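Local atomic coordinates of lantibiotic dehydratase (Microbispora corallina, PDB entry 5EHK), a protein that probably dehydrates serine and threonine residues of the precursor peptide during biosynthesis of the lantibiotic NAI-107, in a reaction that depends on tRNA. Residues E96-S101 with G144-V149; Y132-R137 with Q734-D739; G504-A509 with Q763-E768. All coordinates share one frame; numbering follows the deposited sequence.

Contact 1. Residues E96-S101 with G144-V149; sequences ELASPS and GLFAGV
The backbones come closest where Ala98, at the end of helix 92-98, passes Gly144, with 6.9 Å between Ala98 CA and Gly144 CA. From there the two chains part: the first turns at Ser99 into helix 100-110, and the second runs through Leu145 and Phe146 into strand 147-155. Two apolar pairs make the contact. With chi1 at -173° the Leu97 side chain extends away from its backbone N, and CD2, roughly anti to CA, is its far end. Leu97 CD2 lies 3.7 Å from Leu145 CD1, the two side chains crossing at about a right angle. One residue on, Ala98 CB rests at the edge of the Phe146 ring, near its plane, 3.8 Å from Phe146 CE2. This is a helix C-terminus set against the loop that leads into a sheet strand, in the N-terminal part of the lantibiotic dehydratase. Ser99 sits between the two helices, the first residue to leave helical geometry and the N-cap of helix 100-110, its OG bonded to Leu102 N. Leu145 also reaches back to Glu93 and Ala94 of helix 92-98. The ring of Phe146 meets that of Tyr132 on helix 119-138, their planes inclined by about 25°.

Contact 2. Residues Y132-R137 with Q734-D739; sequences YDIRMR and QRLLLD
Helix-on-strand packing joins Ile134, on helix 119-138, to Leu736, Leu737 and Leu738 of strand 735-739, the second strand of a beta hairpin whose partner is strand 726-730. The helix lies across the strand rather than along it, the two short axes making an angle of 100°. They approach to 8.5 Å. The nearest CA atoms, Ile134 CA and Leu737 CA, are 7.1 Å apart. Ile134 carries the helix side of the contact almost alone. Its chi1 of -65° puts CG1 anti to the carbonyl carbon and CG2 anti to the backbone N, and the extended chi2 (-174°) carries CD1 to Leu738 while CG2 takes Leu736. The Ile134 and Leu736 side chains cross at about a right angle, with Ile134 CG2 4.1 Å from Leu736 CD1. At the other methyl, Ile134 CD1 is likewise 4.1 Å from Leu738 CD2. Helix 743-755 closes over the same group, its Leu748 touching both Ile134 and Leu738, while backbone bonds of Leu736 with Ala729 and of Leu738 with Val727 fix the strand within its hairpin. Leu737 contributes chiefly backbone: its carbonyl oxygen lies against the same methyl that meets Leu736, with Leu737 O 3.4 Å from Ile134 CG2.

Contact 3. Residues G504-A509 with Q763-E768; sequences GVHVVA and QVAGDE
Ala765 and Gly766 form the bend of a loop that faces His506 and Val508 near the end of strand 500-508. The loop enters at Gln763, whose side chain does not reach the strand but bridges the mouth of the bend: Gln763 NE2 gives a hydrogen bond of 2.8 Å to Glu768 OE1. The acceptor lies close to the amide plane, and the bond arrives on the anti side of the carboxylate. Val764 then starts a type II beta turn, its carbonyl O accepting the backbone N of Asp767. Ala765, the first corner residue, points its methyl toward the strand, with Ala765 CB 4.2 Å from His506 CD2 and approaching the imidazole obliquely. The methyl lies equally near the CB of that histidine. The carbonyl of Ala765 meets Val508, two residues along the strand, with Val508 CG1 4.0 Å from Ala765 O. Val508 CG1 also lies 4.3 Å from Ala765 CB. Gly766 takes the second corner at a positive phi of 100°, where a CB would collide with Ala765 O, reason enough for a glycine. Val508 CG2 packs 4.1 Å from Gly766 N. Beyond Asp767, Glu768 closes the bend, and its OE1 is also held by a salt bridge to Arg475. On the strand side, His506 ND1 is hydrogen-bonded to Ala784 O, just before strand 785-792. The polar ends of Gln763, Glu768 and His506 are thus bonded within the loop or elsewhere, and loop meets strand by van der Waals contact of methyls with each other, a ring carbon and turn backbone.

Overall arrangement
The three contacts lie on the same side of the chain's centre, each about 33 or 34 Å from it, and the segments of contact 2 alternate along the chain with those of contacts 1 and 3. Contacts 1 and 2 have centres about 13 Å apart and touch directly: Phe146 packs against helix 119-138, with Phe146 CB 3.7 Å from Arg135 CD and Phe146 CD1 3.7 Å from Met136 CB. Contact 2 is joined to contact 3, about 16 Å away between centres, where Leu737 CD1 comes within 4.0 Å of Val764 CG2. Contacts 1 and 3 do not meet; their centres are about 26 Å apart and their nearest atoms about 11 Å. Contact 2 thus bridges the other two.

Contact 1. Residues E96-S101 with G144-V149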
loop_
_atom_site.group_PDB
_atom_site.type_symbol
_atom_site.label_atom_id
_atom_site.label_comp_id
_atom_site.label_asym_id
_atom_site.label_seq_id
_atom_site.Cartn_x
_atom_site.Cartn_y
_atom_site.Cartn_z
ATOM N N GLU A 96 34.115 34.234 11.365
ATOM C CA GLU A 96 34.954 33.617 12.402
ATOM C C GLU A 96 34.140 32.672 13.298
ATOM O O GLU A 96 34.676 31.745 13.915
ATOM C CB GLU A 96 35.615 34.697 13.275
ATOM C CG GLU A 96 37.137 34.743 13.167
ATOM C CD GLU A 96 37.680 36.159 13.007
ATOM O OE1 GLU A 96 37.148 37.098 13.646
ATOM O OE2 GLU A 96 38.644 36.325 12.231
ATOM N N LEU A 97 32.837 32.915 13.344
ATOM C CA LEU A 97 31.947 32.159 14.189
ATOM C C LEU A 97 31.310 30.984 13.443
ATOM O O LEU A 97 31.260 29.878 13.971
ATOM C CB LEU A 97 30.868 33.094 14.706
ATOM C CG LEU A 97 29.918 32.543 15.747
ATOM C CD1 LEU A 97 30.710 32.067 16.945
ATOM C CD2 LEU A 97 28.961 33.633 16.140
ATOM N N ALA A 98 30.859 31.211 12.212
ATOM C CA ALA A 98 30.151 30.179 11.447
ATOM C C ALA A 98 31.092 29.180 10.792
ATOM O O ALA A 98 30.761 28.005 10.634
ATOM C CB ALA A 98 29.219 30.803 10.393
ATOM N N SER A 99 32.258 29.658 10.383
ATOM C CA SER A 99 33.201 28.809 9.678
ATOM C C SER A 99 34.625 29.237 10.012
ATOM O O SER A 99 35.228 30.005 9.268
ATOM C CB SER A 99 32.950 28.890 8.168
ATOM O OG SER A 99 33.939 28.183 7.448
ATOM N N PRO A 100 35.170 28.749 11.140
ATOM C CA PRO A 100 36.548 29.129 11.463
ATOM C C PRO A 100 37.504 28.784 10.328
ATOM O O PRO A 100 38.438 29.535 10.090
ATOM C CB PRO A 100 36.859 28.325 12.740
ATOM C CG PRO A 100 35.817 27.254 12.805
ATOM C CD PRO A 100 34.589 27.867 12.170
ATOM N N SER A 101 37.255 27.687 9.621
ATOM C CA SER A 101 38.101 27.304 8.493
ATOM C C SER A 101 38.160 28.370 7.398
ATOM O O SER A 101 39.242 28.682 6.888
ATOM C CB SER A 101 37.639 25.976 7.883
ATOM O OG SER A 101 36.448 26.147 7.136
ATOM N N GLY A 144 23.768 33.092 13.276
ATOM C CA GLY A 144 24.756 33.477 14.273
ATOM C C GLY A 144 24.816 34.981 14.442
ATOM O O GLY A 144 24.028 35.565 15.185
ATOM N N LEU A 145 25.742 35.615 13.729
ATOM C CA LEU A 145 25.773 37.072 13.647
ATOM C C LEU A 145 25.222 37.572 12.315
ATOM O O LEU A 145 25.382 38.745 11.970
ATOM C CB LEU A 145 27.188 37.602 13.842
ATOM C CG LEU A 145 27.698 37.478 15.268
ATOM C CD1 LEU A 145 29.199 37.260 15.266
ATOM C CD2 LEU A 145 27.303 38.734 16.036
ATOM N N PHE A 146 24.564 36.685 11.575
ATOM C CA PHE A 146 24.004 37.056 10.290
ATOM C C PHE A 146 22.605 37.619 10.451
ATOM O O PHE A 146 22.203 38.513 9.717
ATOM C CB PHE A 146 23.976 35.841 9.368
ATOM C CG PHE A 146 25.336 35.334 9.014
ATOM C CD1 PHE A 146 25.995 35.812 7.892
ATOM C CD2 PHE A 146 25.962 34.391 9.805
ATOM C CE1 PHE A 146 27.252 35.355 7.562
ATOM C CE2 PHE A 146 27.220 33.928 9.483
ATOM C CZ PHE A 146 27.870 34.419 8.363
ATOM N N ALA A 147 21.859 37.101 11.419
ATOM C CA ALA A 147 20.471 37.514 11.573
ATOM C C ALA A 147 19.964 37.246 12.976
ATOM O O ALA A 147 20.565 36.470 13.722
ATOM C CB ALA A 147 19.601 36.811 10.555
ATOM N N GLY A 148 18.857 37.895 13.334
ATOM C CA GLY A 148 18.357 37.812 14.684
ATOM C C GLY A 148 16.931 38.273 14.829
ATOM O O GLY A 148 16.245 38.456 13.825
ATOM N N VAL A 149 16.500 38.495 16.073
ATOM C CA VAL A 149 15.080 38.700 16.372
ATOM C C VAL A 149 14.798 40.041 17.059
ATOM O O VAL A 149 15.711 40.665 17.603
ATOM C CB VAL A 149 14.526 37.576 17.284
ATOM C CG1 VAL A 149 14.659 36.232 16.590
ATOM C CG2 VAL A 149 15.286 37.541 18.593
#

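Contact 2. Residues Y132-R137 with Q734-D739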
loop_
_atom_site.group_PDB
_atom_site.type_symbol
_atom_site.label_atom_id
_atom_site.label_comp_id
_atom_site.label_asym_id
_atom_site.label_seq_id
_atom_site.Cartn_x
_atom_site.Cartn_y
_atom_site.Cartn_z
ATOM N N TYR A 132 27.747 33.659 2.603
ATOM C CA TYR A 132 27.678 34.341 3.896
ATOM C C TYR A 132 27.383 35.853 3.787
ATOM O O TYR A 132 26.764 36.438 4.678
ATOM C CB TYR A 132 28.968 34.103 4.689
ATOM C CG TYR A 132 29.106 32.698 5.266
ATOM C CD1 TYR A 132 28.075 32.111 5.993
ATOM C CD2 TYR A 132 30.264 31.953 5.060
ATOM C CE1 TYR A 132 28.199 30.836 6.510
ATOM C CE2 TYR A 132 30.398 30.686 5.570
ATOM C CZ TYR A 132 29.364 30.130 6.296
ATOM O OH TYR A 132 29.503 28.861 6.799
ATOM N N ASP A 133 27.831 36.483 2.704
ATOM C CA ASP A 133 27.607 37.909 2.499
ATOM C C ASP A 133 26.120 38.103 2.219
ATOM O O ASP A 133 25.415 38.765 2.982
ATOM C CB ASP A 133 28.449 38.394 1.303
ATOM C CG ASP A 133 28.502 39.929 1.165
ATOM O OD1 ASP A 133 27.527 40.638 1.512
ATOM O OD2 ASP A 133 29.545 40.426 0.680
ATOM N N ILE A 134 25.653 37.473 1.143
ATOM C CA ILE A 134 24.254 37.473 0.757
ATOM C C ILE A 134 23.357 37.178 1.943
ATOM O O ILE A 134 22.328 37.837 2.126
ATOM C CB ILE A 134 23.998 36.411 -0.320
ATOM C CG1 ILE A 134 24.766 36.782 -1.584
ATOM C CG2 ILE A 134 22.512 36.286 -0.627
ATOM C CD1 ILE A 134 24.484 35.903 -2.750
ATOM N N ARG A 135 23.754 36.202 2.759
ATOM C CA ARG A 135 22.953 35.836 3.914
ATOM C C ARG A 135 22.817 37.002 4.855
ATOM O O ARG A 135 21.711 37.325 5.282
ATOM C CB ARG A 135 23.551 34.680 4.697
ATOM C CG ARG A 135 22.532 34.042 5.611
ATOM C CD ARG A 135 23.140 33.357 6.810
ATOM N NE ARG A 135 22.146 32.468 7.395
ATOM C CZ ARG A 135 22.046 31.172 7.120
ATOM N NH1 ARG A 135 22.922 30.588 6.305
ATOM N NH2 ARG A 135 21.088 30.458 7.691
ATOM N N MET A 136 23.950 37.622 5.168
ATOM C CA MET A 136 24.020 38.679 6.175
ATOM C C MET A 136 23.163 39.874 5.801
ATOM O O MET A 136 22.732 40.662 6.661
ATOM C CB MET A 136 25.457 39.140 6.372
ATOM C CG MET A 136 25.635 39.981 7.606
ATOM S SD MET A 136 27.356 40.193 8.090
ATOM C CE MET A 136 27.151 40.436 9.857
ATOM N N ARG A 137 22.887 39.983 4.511
ATOM C CA ARG A 137 22.195 41.141 4.010
ATOM C C ARG A 137 20.768 40.826 3.541
ATOM O O ARG A 137 19.971 41.727 3.292
ATOM C CB ARG A 137 23.088 41.864 2.982
ATOM C CG ARG A 137 24.363 42.470 3.666
ATOM C CD ARG A 137 25.522 42.861 2.731
ATOM N NE ARG A 137 25.100 43.851 1.729
ATOM C CZ ARG A 137 25.101 45.182 1.878
ATOM N NH1 ARG A 137 25.516 45.759 3.007
ATOM N NH2 ARG A 137 24.672 45.937 0.874
ATOM N N GLN A 734 18.218 26.093 2.209
ATOM C CA GLN A 734 18.524 27.491 1.860
ATOM C C GLN A 734 17.340 28.308 1.322
ATOM O O GLN A 734 16.529 27.839 0.523
ATOM C CB GLN A 734 19.709 27.616 0.896
ATOM C CG GLN A 734 19.419 27.210 -0.531
ATOM C CD GLN A 734 19.411 25.710 -0.722
ATOM O OE1 GLN A 734 19.567 24.946 0.235
ATOM N NE2 GLN A 734 19.256 25.276 -1.973
ATOM N N ARG A 735 17.261 29.535 1.816
ATOM C CA ARG A 735 16.579 30.608 1.134
ATOM C C ARG A 735 17.752 31.389 0.563
ATOM O O ARG A 735 18.710 31.687 1.282
ATOM C CB ARG A 735 15.826 31.458 2.154
ATOM C CG ARG A 735 14.639 30.759 2.801
ATOM C CD ARG A 735 14.120 31.574 3.978
ATOM N NE ARG A 735 12.920 30.985 4.579
ATOM C CZ ARG A 735 12.926 29.956 5.428
ATOM N NH1 ARG A 735 14.067 29.381 5.786
ATOM N NH2 ARG A 735 11.786 29.495 5.920
ATOM N N LEU A 736 17.707 31.709 -0.723
ATOM C CA LEU A 736 18.840 32.393 -1.338
ATOM C C LEU A 736 18.421 33.513 -2.297
ATOM O O LEU A 736 17.977 33.258 -3.419
ATOM C CB LEU A 736 19.762 31.387 -2.013
ATOM C CG LEU A 736 21.243 31.756 -1.996
ATOM C CD1 LEU A 736 21.645 32.228 -0.610
ATOM C CD2 LEU A 736 22.108 30.572 -2.443
ATOM N N LEU A 737 18.547 34.755 -1.822
ATOM C CA LEU A 737 18.200 35.940 -2.605
ATOM C C LEU A 737 19.286 36.182 -3.625
ATOM O O LEU A 737 20.411 36.543 -3.276
ATOM C CB LEU A 737 18.115 37.168 -1.692
ATOM C CG LEU A 737 17.076 38.256 -1.981
ATOM C CD1 LEU A 737 16.721 38.295 -3.452
ATOM C CD2 LEU A 737 15.832 38.040 -1.148
ATOM N N LEU A 738 18.943 36.006 -4.893
ATOM C CA LEU A 738 19.941 36.139 -5.949
ATOM C C LEU A 738 19.509 37.198 -6.950
ATOM O O LEU A 738 18.351 37.239 -7.368
ATOM C CB LEU A 738 20.189 34.812 -6.684
ATOM C CG LEU A 738 20.701 33.578 -5.937
ATOM C CD1 LEU A 738 20.692 32.401 -6.893
ATOM C CD2 LEU A 738 22.084 33.793 -5.319
ATOM N N ASP A 739 20.446 38.068 -7.308
ATOM C CA ASP A 739 20.257 38.955 -8.440
ATOM C C ASP A 739 20.863 38.312 -9.697
ATOM O O ASP A 739 22.092 38.190 -9.802
ATOM C CB ASP A 739 20.897 40.309 -8.132
ATOM C CG ASP A 739 20.415 41.406 -9.057
ATOM O OD1 ASP A 739 20.367 41.184 -10.288
ATOM O OD2 ASP A 739 20.031 42.482 -8.548
#

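Contact 3. Residues G504-A509 with Q763-E768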
loop_
_atom_site.group_PDB
_atom_site.type_symbol
_atom_site.label_atom_id
_atom_site.label_comp_id
_atom_site.label_asym_id
_atom_site.label_seq_id
_atom_site.Cartn_x
_atom_site.Cartn_y
_atom_site.Cartn_z
ATOM N N GLY A 504 4.469 32.431 9.783
ATOM C CA GLY A 504 5.550 33.377 9.617
ATOM C C GLY A 504 5.257 34.040 8.304
ATOM O O GLY A 504 4.933 33.341 7.359
ATOM N N VAL A 505 5.323 35.365 8.237
ATOM C CA VAL A 505 5.004 36.055 6.985
ATOM C C VAL A 505 5.922 37.218 6.661
ATOM O O VAL A 505 6.620 37.738 7.530
ATOM C CB VAL A 505 3.539 36.557 6.921
ATOM C CG1 VAL A 505 2.535 35.391 6.910
ATOM C CG2 VAL A 505 3.264 37.540 8.038
ATOM N N HIS A 506 5.924 37.587 5.384
ATOM C CA HIS A 506 6.480 38.845 4.930
ATOM C C HIS A 506 5.299 39.796 4.779
ATOM O O HIS A 506 4.253 39.428 4.216
ATOM C CB HIS A 506 7.103 38.684 3.545
ATOM C CG HIS A 506 8.317 37.805 3.507
ATOM N ND1 HIS A 506 9.387 37.969 4.358
ATOM C CD2 HIS A 506 8.640 36.775 2.685
ATOM C CE1 HIS A 506 10.313 37.069 4.073
ATOM N NE2 HIS A 506 9.885 36.332 3.062
ATOM N N VAL A 507 5.458 41.018 5.285
ATOM C CA VAL A 507 4.514 42.091 4.986
ATOM C C VAL A 507 5.225 43.104 4.120
ATOM O O VAL A 507 6.298 43.581 4.488
ATOM C CB VAL A 507 3.994 42.782 6.241
ATOM C CG1 VAL A 507 3.018 43.868 5.845
ATOM C CG2 VAL A 507 3.318 41.783 7.155
ATOM N N VAL A 508 4.659 43.406 2.957
ATOM C CA VAL A 508 5.290 44.360 2.035
ATOM C C VAL A 508 4.350 45.459 1.516
ATOM O O VAL A 508 3.139 45.264 1.382
ATOM C CB VAL A 508 5.966 43.669 0.851
ATOM C CG1 VAL A 508 7.242 43.004 1.294
ATOM C CG2 VAL A 508 5.001 42.694 0.204
ATOM N N ALA A 509 4.937 46.620 1.239
ATOM C CA ALA A 509 4.189 47.810 0.829
ATOM C C ALA A 509 5.172 48.768 0.185
ATOM O O ALA A 509 6.370 48.624 0.373
ATOM C CB ALA A 509 3.516 48.462 2.044
ATOM N N GLN A 763 9.533 34.140 -6.871
ATOM C CA GLN A 763 9.447 35.567 -7.042
ATOM C C GLN A 763 9.471 36.211 -5.664
ATOM O O GLN A 763 8.716 35.806 -4.773
ATOM C CB GLN A 763 8.189 35.965 -7.802
ATOM C CG GLN A 763 8.126 37.462 -8.075
ATOM C CD GLN A 763 7.026 37.847 -9.049
ATOM O OE1 GLN A 763 5.916 37.291 -9.022
ATOM N NE2 GLN A 763 7.323 38.828 -9.907
ATOM N N VAL A 764 10.367 37.185 -5.501
ATOM C CA VAL A 764 10.529 37.941 -4.265
ATOM C C VAL A 764 9.269 38.721 -3.883
ATOM O O VAL A 764 8.609 39.316 -4.738
ATOM C CB VAL A 764 11.687 38.916 -4.406
ATOM C CG1 VAL A 764 11.892 39.704 -3.128
ATOM C CG2 VAL A 764 12.941 38.167 -4.782
ATOM N N ALA A 765 8.952 38.726 -2.591
ATOM C CA ALA A 765 7.757 39.385 -2.101
ATOM C C ALA A 765 7.811 40.871 -2.445
ATOM O O ALA A 765 8.754 41.568 -2.064
ATOM C CB ALA A 765 7.650 39.197 -0.586
ATOM N N GLY A 766 6.813 41.347 -3.185
ATOM C CA GLY A 766 6.737 42.759 -3.503
ATOM C C GLY A 766 7.228 43.106 -4.896
ATOM O O GLY A 766 6.929 44.171 -5.422
ATOM N N ASP A 767 8.028 42.229 -5.480
ATOM C CA ASP A 767 8.585 42.480 -6.802
ATOM C C ASP A 767 7.497 42.583 -7.869
ATOM O O ASP A 767 7.567 43.440 -8.744
ATOM C CB ASP A 767 9.584 41.379 -7.172
ATOM C CG ASP A 767 10.489 41.766 -8.324
ATOM O OD1 ASP A 767 10.769 42.970 -8.494
ATOM O OD2 ASP A 767 10.922 40.861 -9.067
ATOM N N GLU A 768 6.488 41.717 -7.780
ATOM C CA GLU A 768 5.427 41.654 -8.789
ATOM C C GLU A 768 4.599 42.928 -8.864
ATOM O O GLU A 768 4.030 43.248 -9.910
ATOM C CB GLU A 768 4.528 40.437 -8.549
ATOM C CG GLU A 768 3.354 40.297 -9.505
ATOM C CD GLU A 768 3.781 39.980 -10.932
ATOM O OE1 GLU A 768 4.995 39.819 -11.176
ATOM O OE2 GLU A 768 2.900 39.877 -11.817
#